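Long-range contacts in Mlr6093 protein (Mesorhizobium loti, PDB 2QJ8), which is probably a zinc-dependent hydrolase of the succinylglutamate desuccinylase/aspartoacylase family, acting on amide or ester bonds: residues A[49-59]-A[81-92]; A[105-113]-A[187-195]. All coordinates share one frame; numbering follows the deposited sequence. Where two conformers were deposited one is given.

Contact 1. Residues A[49-59]-A[81-92]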
loop_
_atom_site.group_PDB
_atom_site.type_symbol
_atom_site.label_atom_id
_atom_site.label_comp_id
_atom_site.label_asym_id
_atom_site.label_seq_id
_atom_site.Cartn_x
_atom_site.Cartn_y
_atom_site.Cartn_z
ATOM N N LEU A 49 -21.083 4.055 -17.956
ATOM C CA LEU A 49 -19.651 4.084 -18.136
ATOM C C LEU A 49 -19.048 3.639 -16.820
ATOM O O LEU A 49 -19.435 4.147 -15.778
ATOM C CB LEU A 49 -19.137 5.492 -18.424
ATOM C CG LEU A 49 -17.619 5.710 -18.450
ATOM C CD1 LEU A 49 -16.905 4.884 -19.563
ATOM C CD2 LEU A 49 -17.390 7.204 -18.627
ATOM N N ILE A 50 -18.079 2.737 -16.886
ATOM C CA ILE A 50 -17.287 2.309 -15.745
ATOM C C ILE A 50 -15.826 2.683 -15.975
ATOM O O ILE A 50 -15.197 2.253 -16.955
ATOM C CB ILE A 50 -17.374 0.769 -15.500
ATOM C CG1 ILE A 50 -18.825 0.315 -15.538
ATOM C CG2 ILE A 50 -16.666 0.395 -14.176
ATOM C CD1 ILE A 50 -19.017 -1.091 -15.085
ATOM N N THR A 51 -15.267 3.455 -15.046
ATOM C CA THR A 51 -13.898 3.920 -15.123
ATOM C C THR A 51 -13.035 3.377 -13.957
ATOM O O THR A 51 -13.519 3.222 -12.840
ATOM C CB THR A 51 -13.803 5.462 -15.143
ATOM O OG1 THR A 51 -14.407 6.029 -13.978
ATOM C CG2 THR A 51 -14.455 6.065 -16.378
ATOM N N GLY A 52 -11.772 3.062 -14.261
ATOM C CA GLY A 52 -10.756 2.716 -13.251
ATOM C C GLY A 52 -9.491 3.495 -13.533
ATOM O O GLY A 52 -9.365 4.120 -14.580
ATOM N N GLY A 53 -8.551 3.459 -12.606
ATOM C CA GLY A 53 -7.221 3.997 -12.864
ATOM C C GLY A 53 -7.055 5.475 -13.047
ATOM O O GLY A 53 -6.179 5.888 -13.777
ATOM N N ASN A 54 -7.907 6.277 -12.412
ATOM C CA ASN A 54 -7.700 7.727 -12.392
ATOM C C ASN A 54 -6.383 8.024 -11.679
ATOM O O ASN A 54 -5.726 9.004 -12.004
ATOM C CB ASN A 54 -8.829 8.469 -11.665
ATOM C CG ASN A 54 -8.550 9.970 -11.559
ATOM O OD1 ASN A 54 -8.672 10.679 -12.538
ATOM N ND2 ASN A 54 -8.170 10.450 -10.371
ATOM N N HIS A 55 -6.047 7.203 -10.672
ATOM C CA HIS A 55 -4.784 7.328 -9.945
ATOM C C HIS A 55 -3.939 6.109 -10.203
ATOM O O HIS A 55 -4.458 5.032 -10.353
ATOM C CB HIS A 55 -5.019 7.516 -8.461
ATOM C CG HIS A 55 -5.765 8.769 -8.130
ATOM N ND1 HIS A 55 -5.227 10.032 -8.312
ATOM C CD2 HIS A 55 -6.993 8.956 -7.598
ATOM C CE1 HIS A 55 -6.118 10.935 -7.933
ATOM N NE2 HIS A 55 -7.187 10.309 -7.480
ATOM N N GLY A 56 -2.632 6.265 -10.213
ATOM C CA GLY A 56 -1.758 5.150 -10.576
ATOM C C GLY A 56 -1.283 4.107 -9.574
ATOM O O GLY A 56 -0.696 3.075 -9.958
ATOM N N ASN A 57 -1.557 4.341 -8.311
ATOM C CA ASN A 57 -1.131 3.424 -7.269
ATOM C C ASN A 57 -2.295 2.544 -6.721
ATOM O O ASN A 57 -2.227 2.072 -5.592
ATOM C CB ASN A 57 -0.346 4.224 -6.189
ATOM C CG ASN A 57 -1.044 5.568 -5.751
ATOM O OD1 ASN A 57 -2.235 5.818 -6.023
ATOM N ND2 ASN A 57 -0.280 6.410 -5.032
ATOM N N GLU A 58 -3.310 2.308 -7.557
ATOM C CA GLU A 58 -4.495 1.543 -7.194
ATOM C C GLU A 58 -4.829 0.653 -8.353
ATOM O O GLU A 58 -5.322 1.139 -9.380
ATOM C CB GLU A 58 -5.658 2.502 -6.918
ATOM C CG GLU A 58 -6.829 1.900 -6.125
ATOM C CD GLU A 58 -7.470 0.693 -6.758
ATOM O OE1 GLU A 58 -7.976 0.783 -7.907
ATOM O OE2 GLU A 58 -7.467 -0.365 -6.092
ATOM N N LEU A 59 -4.564 -0.641 -8.221
ATOM C CA LEU A 59 -4.838 -1.553 -9.302
ATOM C C LEU A 59 -6.053 -2.424 -9.126
ATOM O O LEU A 59 -6.407 -3.083 -10.077
ATOM C CB LEU A 59 -3.598 -2.361 -9.646
ATOM C CG LEU A 59 -2.507 -1.614 -10.422
ATOM C CD1 LEU A 59 -2.914 -1.147 -11.816
ATOM C CD2 LEU A 59 -1.931 -0.463 -9.622
ATOM N N ILE A 81 -22.944 -0.792 -21.886
ATOM C CA ILE A 81 -21.936 -0.618 -20.838
ATOM C C ILE A 81 -20.602 -0.387 -21.504
ATOM O O ILE A 81 -20.150 -1.205 -22.313
ATOM C CB ILE A 81 -21.831 -1.829 -19.874
ATOM C CG1 ILE A 81 -23.172 -2.048 -19.188
ATOM C CG2 ILE A 81 -20.694 -1.543 -18.832
ATOM C CD1 ILE A 81 -23.275 -3.314 -18.324
ATOM N N ILE A 82 -19.994 0.761 -21.214
ATOM C CA ILE A 82 -18.683 1.096 -21.728
ATOM C C ILE A 82 -17.727 1.002 -20.525
ATOM O O ILE A 82 -18.080 1.419 -19.434
ATOM C CB ILE A 82 -18.632 2.556 -22.335
ATOM C CG1 ILE A 82 -19.667 2.750 -23.464
ATOM C CG2 ILE A 82 -17.257 2.845 -22.850
ATOM C CD1 ILE A 82 -19.807 4.256 -23.944
ATOM N N ILE A 83 -16.538 0.420 -20.724
ATOM C CA ILE A 83 -15.535 0.285 -19.645
ATOM C C ILE A 83 -14.161 0.727 -20.106
ATOM O O ILE A 83 -13.716 0.309 -21.190
ATOM C CB ILE A 83 -15.409 -1.180 -19.090
ATOM C CG1 ILE A 83 -16.764 -1.717 -18.613
ATOM C CG2 ILE A 83 -14.407 -1.238 -17.913
ATOM C CD1 ILE A 83 -16.800 -3.241 -18.209
ATOM N N VAL A 84 -13.528 1.599 -19.299
ATOM C CA VAL A 84 -12.145 2.070 -19.521
ATOM C C VAL A 84 -11.384 1.709 -18.231
ATOM O O VAL A 84 -11.418 2.451 -17.252
ATOM C CB VAL A 84 -12.059 3.566 -19.944
ATOM C CG1 VAL A 84 -12.923 4.453 -19.084
ATOM C CG2 VAL A 84 -10.602 4.048 -19.985
ATOM N N PRO A 85 -10.725 0.506 -18.206
ATOM C CA PRO A 85 -10.088 0.072 -16.952
ATOM C C PRO A 85 -9.011 0.939 -16.363
ATOM O O PRO A 85 -8.933 0.979 -15.141
ATOM C CB PRO A 85 -9.586 -1.381 -17.262
ATOM C CG PRO A 85 -10.468 -1.812 -18.388
ATOM C CD PRO A 85 -10.534 -0.543 -19.227
ATOM N N GLU A 86 -8.253 1.664 -17.197
ATOM C CA GLU A 86 -7.204 2.583 -16.747
ATOM C C GLU A 86 -7.306 3.873 -17.542
ATOM O O GLU A 86 -6.754 3.965 -18.641
ATOM C CB GLU A 86 -5.782 2.019 -16.954
ATOM C CG GLU A 86 -5.457 0.724 -16.250
ATOM C CD GLU A 86 -5.701 -0.516 -17.073
ATOM O OE1 GLU A 86 -5.228 -0.590 -18.240
ATOM O OE2 GLU A 86 -6.310 -1.467 -16.535
ATOM N N ILE A 87 -7.999 4.867 -16.998
ATOM C CA ILE A 87 -8.102 6.159 -17.659
ATOM C C ILE A 87 -6.792 6.961 -17.573
ATOM O O ILE A 87 -6.606 7.877 -18.373
ATOM C CB ILE A 87 -9.322 7.042 -17.185
ATOM C CG1 ILE A 87 -9.195 7.497 -15.708
ATOM C CG2 ILE A 87 -10.608 6.356 -17.491
ATOM C CD1 ILE A 87 -10.349 8.404 -15.168
ATOM N N ASN A 88 -5.883 6.636 -16.636
ATOM C CA ASN A 88 -4.611 7.369 -16.504
ATOM C C ASN A 88 -3.420 6.394 -16.597
ATOM O O ASN A 88 -2.736 6.146 -15.586
ATOM C CB ASN A 88 -4.594 8.176 -15.190
ATOM C CG ASN A 88 -3.505 9.245 -15.151
ATOM O OD1 ASN A 88 -2.561 9.219 -15.927
ATOM N ND2 ASN A 88 -3.617 10.155 -14.202
ATOM N N PRO A 89 -3.168 5.834 -17.798
ATOM C CA PRO A 89 -2.042 4.886 -17.970
ATOM C C PRO A 89 -0.696 5.422 -17.613
ATOM O O PRO A 89 0.132 4.674 -17.154
ATOM C CB PRO A 89 -2.107 4.513 -19.464
ATOM C CG PRO A 89 -2.901 5.557 -20.110
ATOM C CD PRO A 89 -3.890 6.030 -19.074
ATOM N N LEU A 90 -0.458 6.712 -17.844
ATOM C CA LEU A 90 0.790 7.318 -17.454
ATOM C C LEU A 90 1.051 7.177 -15.950
ATOM O O LEU A 90 2.133 6.759 -15.565
ATOM C CB LEU A 90 0.798 8.784 -17.845
ATOM C CG LEU A 90 0.911 9.127 -19.313
ATOM C CD1 LEU A 90 0.732 10.625 -19.458
ATOM C CD2 LEU A 90 2.272 8.697 -19.851
ATOM N N ALA A 91 0.036 7.472 -15.133
ATOM C CA ALA A 91 0.107 7.354 -13.679
ATOM C C ALA A 91 0.250 5.897 -13.237
ATOM O O ALA A 91 1.036 5.597 -12.349
ATOM C CB ALA A 91 -1.155 7.966 -13.033
ATOM N N VAL A 92 -0.526 5.009 -13.841
ATOM C CA VAL A 92 -0.447 3.562 -13.522
ATOM C C VAL A 92 0.979 3.017 -13.757
ATOM O O VAL A 92 1.573 2.324 -12.892
ATOM C CB VAL A 92 -1.492 2.753 -14.320
ATOM C CG1 VAL A 92 -1.279 1.211 -14.115
ATOM C CG2 VAL A 92 -2.886 3.125 -13.908
HETATM O O HOH W 1 -4.843 11.436 -11.428
HETATM O O HOH W 2 1.077 0.501 -11.015
#
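The N88 amide meets the backbone of N54 with its ND2 end: ND2 donates to N54 O at 3.3 Å, coming from above that carbonyl's plane, while the acceptor sits 17° out of the N88 amide plane. A water also bridges these two atoms, weakly on the ND2 side, and T99 OG1 is a further partner of ND2. With CG swung anti to the backbone N (chi1 -164°), the amide brings ND2 to N54 O and OD1 to the helix start, which it caps by accepting from A91 N at 3.2 Å. The H55 ring carries N54 ND2 over one face, near the rim, and its ND1 is hydrogen-bonded to R97 O.

Upstream, 49-52 and 81-84 pair as parallel strands. I50 N donates to I82 O and V84 N to I50 O; the bonding carries on through G52, whose N donates to V84 O and whose O accepts from I87 N (2.9 Å). L49 CD1 touches I82 CG2 at 3.9 Å on one face of the sheet; I50 CB meets I83 CG1 on the other. I87 lays CG1 against N54 CA at 3.6 Å.

The first strand leads into H55 and E58, consistent with the H-x-x-E zinc pattern of M14 relatives. Side chains on G52, G53 or G56 would clash with P85 O, E86 CA and A91 O respectively, so backbone polar groups and close-packed glycines join this buried beta-alpha-beta unit.

Contact 2. Residues A[105-113]-A[187-195]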
loop_
_atom_site.group_PDB
_atom_site.type_symbol
_atom_site.label_atom_id
_atom_site.label_comp_id
_atom_site.label_asym_id
_atom_site.label_seq_id
_atom_site.Cartn_x
_atom_site.Cartn_y
_atom_site.Cartn_z
ATOM N N ASN A 105 -4.169 15.965 -11.236
ATOM C CA ASN A 105 -5.128 14.934 -10.855
ATOM C C ASN A 105 -6.192 15.032 -11.924
ATOM O O ASN A 105 -6.928 16.025 -12.019
ATOM C CB ASN A 105 -5.645 15.216 -9.446
ATOM C CG ASN A 105 -6.764 14.289 -8.992
ATOM O OD1 ASN A 105 -7.294 13.445 -9.725
ATOM N ND2 ASN A 105 -7.100 14.426 -7.729
ATOM N N LEU A 106 -6.205 14.008 -12.766
ATOM C CA LEU A 106 -7.076 13.894 -13.927
ATOM C C LEU A 106 -8.563 14.130 -13.621
ATOM O O LEU A 106 -9.278 14.764 -14.410
ATOM C CB LEU A 106 -6.849 12.511 -14.580
ATOM C CG LEU A 106 -7.731 12.064 -15.742
ATOM C CD1 LEU A 106 -7.584 13.052 -16.874
ATOM C CD2 LEU A 106 -7.360 10.635 -16.198
ATOM N N ASN A 107 -8.998 13.608 -12.488
ATOM C CA ASN A 107 -10.368 13.757 -12.017
ATOM C C ASN A 107 -10.723 15.221 -11.747
ATOM O O ASN A 107 -11.767 15.672 -12.239
ATOM C CB ASN A 107 -10.599 12.872 -10.783
ATOM C CG ASN A 107 -12.046 12.857 -10.316
ATOM O OD1 ASN A 107 -12.533 13.823 -9.724
ATOM N ND2 ASN A 107 -12.718 11.729 -10.521
ATOM N N ARG A 108 -9.856 15.969 -11.045
ATOM C CA ARG A 108 -10.187 17.378 -10.743
ATOM C C ARG A 108 -10.138 18.325 -11.940
ATOM O O ARG A 108 -10.714 19.422 -11.859
ATOM C CB ARG A 108 -9.454 18.009 -9.530
ATOM C CG ARG A 108 -7.953 17.989 -9.542
ATOM C CD ARG A 108 -7.285 19.077 -8.664
ATOM N NE ARG A 108 -5.900 18.715 -8.309
ATOM C CZ ARG A 108 -4.828 18.743 -9.120
ATOM N NH1 ARG A 108 -4.905 19.111 -10.410
ATOM N NH2 ARG A 108 -3.643 18.352 -8.640
ATOM N N VAL A 109 -9.520 17.919 -13.060
ATOM C CA VAL A 109 -9.458 18.793 -14.261
ATOM C C VAL A 109 -10.633 18.658 -15.250
ATOM O O VAL A 109 -10.721 19.465 -16.164
ATOM C CB VAL A 109 -8.125 18.652 -15.026
ATOM C CG1 VAL A 109 -6.946 18.797 -14.054
ATOM C CG2 VAL A 109 -8.070 17.362 -15.781
ATOM N N PHE A 110 -11.529 17.676 -15.080
ATOM C CA PHE A 110 -12.712 17.525 -15.972
ATOM C C PHE A 110 -13.518 18.818 -16.031
ATOM O O PHE A 110 -13.640 19.475 -15.014
ATOM C CB PHE A 110 -13.661 16.381 -15.543
ATOM C CG PHE A 110 -13.356 15.056 -16.185
ATOM C CD1 PHE A 110 -12.256 14.319 -15.767
ATOM C CD2 PHE A 110 -14.183 14.538 -17.155
ATOM C CE1 PHE A 110 -11.951 13.102 -16.325
ATOM C CE2 PHE A 110 -13.922 13.308 -17.727
ATOM C CZ PHE A 110 -12.791 12.577 -17.315
ATOM N N PRO A 111 -14.060 19.185 -17.216
ATOM C CA PRO A 111 -14.053 18.476 -18.490
ATOM C C PRO A 111 -12.784 18.671 -19.361
ATOM O O PRO A 111 -12.808 18.337 -20.540
ATOM C CB PRO A 111 -15.298 19.057 -19.167
ATOM C CG PRO A 111 -15.201 20.515 -18.797
ATOM C CD PRO A 111 -14.682 20.516 -17.370
ATOM N N GLY A 112 -11.691 19.181 -18.805
ATOM C CA GLY A 112 -10.477 19.446 -19.581
ATOM C C GLY A 112 -10.615 20.415 -20.750
ATOM O O GLY A 112 -11.547 21.219 -20.802
ATOM N N ARG A 113 -9.641 20.353 -21.663
ATOM C CA ARG A 113 -9.609 21.128 -22.886
ATOM C C ARG A 113 -8.686 20.438 -23.900
ATOM O O ARG A 113 -7.685 19.848 -23.533
ATOM C CB ARG A 113 -9.192 22.599 -22.668
ATOM C CG ARG A 113 -7.804 22.902 -22.120
ATOM C CD ARG A 113 -7.660 24.436 -21.979
ATOM N NE ARG A 113 -6.415 24.899 -21.355
ATOM C CZ ARG A 113 -5.316 25.365 -21.977
ATOM N NH1 ARG A 113 -5.216 25.445 -23.308
ATOM N NH2 ARG A 113 -4.268 25.768 -21.243
ATOM N N THR A 187 -15.059 18.050 -4.896
ATOM C CA THR A 187 -15.936 17.856 -6.049
ATOM C C THR A 187 -15.515 18.560 -7.355
ATOM O O THR A 187 -16.231 18.482 -8.373
ATOM C CB THR A 187 -17.347 18.348 -5.661
ATOM O OG1 THR A 187 -17.299 19.735 -5.328
ATOM C CG2 THR A 187 -17.883 17.546 -4.486
ATOM N N ASP A 188 -14.382 19.260 -7.352
ATOM C CA ASP A 188 -13.917 19.911 -8.568
ATOM C C ASP A 188 -13.703 18.855 -9.625
ATOM O O ASP A 188 -13.374 17.713 -9.311
ATOM C CB ASP A 188 -12.612 20.687 -8.356
ATOM C CG ASP A 188 -12.801 21.966 -7.540
ATOM O OD1 ASP A 188 -13.949 22.339 -7.208
ATOM O OD2 ASP A 188 -11.773 22.603 -7.235
ATOM N N GLY A 189 -14.002 19.216 -10.861
ATOM C CA GLY A 189 -13.818 18.320 -11.959
ATOM C C GLY A 189 -14.948 17.372 -12.324
ATOM O O GLY A 189 -16.015 17.808 -12.755
HETATM N N MSE A 190 -14.713 16.079 -12.110
HETATM C CA MSE A 190 -15.644 15.035 -12.530
HETATM C C MSE A 190 -16.982 15.096 -11.795
HETATM O O MSE A 190 -18.030 14.953 -12.411
HETATM C CB MSE A 190 -15.004 13.646 -12.367
HETATM C CG MSE A 190 -15.632 12.566 -13.216
HETATM SE SE MSE A 190 -14.667 10.849 -13.204
HETATM C CE MSE A 190 -12.872 11.430 -13.692
ATOM N N PHE A 191 -16.941 15.303 -10.488
ATOM C CA PHE A 191 -18.169 15.368 -9.708
ATOM C C PHE A 191 -19.023 16.520 -10.198
ATOM O O PHE A 191 -20.171 16.315 -10.568
ATOM C CB PHE A 191 -17.875 15.514 -8.211
ATOM C CG PHE A 191 -19.110 15.472 -7.350
ATOM C CD1 PHE A 191 -19.929 16.594 -7.203
ATOM C CD2 PHE A 191 -19.464 14.295 -6.703
ATOM C CE1 PHE A 191 -21.068 16.545 -6.421
ATOM C CE2 PHE A 191 -20.601 14.239 -5.922
ATOM C CZ PHE A 191 -21.405 15.367 -5.776
ATOM N N ASP A 192 -18.466 17.726 -10.199
ATOM C CA ASP A 192 -19.200 18.899 -10.689
ATOM C C ASP A 192 -19.721 18.727 -12.099
ATOM O O ASP A 192 -20.829 19.134 -12.407
ATOM C CB ASP A 192 -18.321 20.147 -10.667
ATOM C CG ASP A 192 -18.165 20.742 -9.283
ATOM O OD1 ASP A 192 -18.771 20.233 -8.309
ATOM O OD2 ASP A 192 -17.406 21.727 -9.172
ATOM N N THR A 193 -18.922 18.105 -12.949
ATOM C CA THR A 193 -19.305 17.877 -14.346
ATOM C C THR A 193 -20.504 16.950 -14.500
ATOM O O THR A 193 -21.506 17.323 -15.085
ATOM C CB THR A 193 -18.080 17.335 -15.163
ATOM O OG1 THR A 193 -17.131 18.395 -15.267
ATOM C CG2 THR A 193 -18.497 16.921 -16.566
ATOM N N LEU A 194 -20.419 15.780 -13.896
ATOM C CA LEU A 194 -21.457 14.765 -14.027
ATOM C C LEU A 194 -22.707 15.038 -13.225
ATOM O O LEU A 194 -23.824 14.892 -13.719
ATOM C CB LEU A 194 -20.914 13.391 -13.649
ATOM C CG LEU A 194 -20.000 12.663 -14.635
ATOM C CD1 LEU A 194 -19.098 13.598 -15.387
ATOM C CD2 LEU A 194 -19.232 11.618 -13.843
ATOM N N VAL A 195 -22.505 15.395 -11.978
ATOM C CA VAL A 195 -23.600 15.686 -11.059
ATOM C C VAL A 195 -24.261 17.037 -11.315
ATOM O O VAL A 195 -25.443 17.096 -11.652
ATOM C CB VAL A 195 -23.120 15.613 -9.575
ATOM C CG1 VAL A 195 -24.258 15.978 -8.579
ATOM C CG2 VAL A 195 -22.535 14.230 -9.289
HETATM O O HOH W 3 -14.407 15.459 -9.053
#
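D188 opens the approach to the 105-113 turn through its backbone: its carbonyl O receives a CA-H...O contact from R108 CA at 3.5 Å. The same D188 O is held by a water that also donates to N107 OD1 and accepts from F191 N, so one molecule ties the turn to the first turn of the helix.

G189, the N-cap residue, makes CA-H...O contacts with N107 O and with F110 O, the latter 3.3 Å from the G189 CA. A CB here would run into N107 O and R108 CA, and the backbone angles themselves call for glycine.

At M190, modelled as selenomethionine, the backbone N donates to N107 O at 3.0 Å, a bent bond (134°) with the donor tilted 30° from the carbonyl plane. Its side chain crosses that of N107 at about a right angle, with N107 OD1 3.6 Å from M190 CB. CG rests over one face of the F110 ring, and in the given conformer SE stands 4.9 Å from the ring centroid, a Met-aromatic contact above the face. A123, I126 and S127 of helix 118-129 also touch F110. Replacing N107 by an alanine would probably cost the bridging water its OD1 partner and leave M190 without the amide that lies across it.

Further on, T193 OG1 donates to G189 O at 2.8 Å, and T193 N bonds the same oxygen, so two donors grip it. Set anti to the carbonyl carbon (chi1 -69°), OG1 also touches P111 CD (3.9 Å), just after a cis peptide bond.

The chemistry is therefore that of a helix start: one carbonyl of the turn and one water meet the first N-H groups, while the M190 side chain lies over the F110 ring, which itself packs on helix 118-129.

Overall arrangement
Contact 1 is core: every residue that touches is buried, and it joins neighbouring strands within one beta-alpha-beta unit, mainly by backbone bonds and aliphatic packing. The second subunit packs against part of it. Contact 2 is partly buried, untouched by the other chain, and sets a loop against the start of helix 190-197, with one direct hydrogen bond, a water bridge and a ring contact. Different elements are held, yet both belong to the catalytic domain. Their centres are about 15 Å apart, and they meet at N54, whose ND2 lies 3.2 Å from N105 OD1, a probable hydrogen bond joining the loop after strand 47-52 to the 105-113 loop.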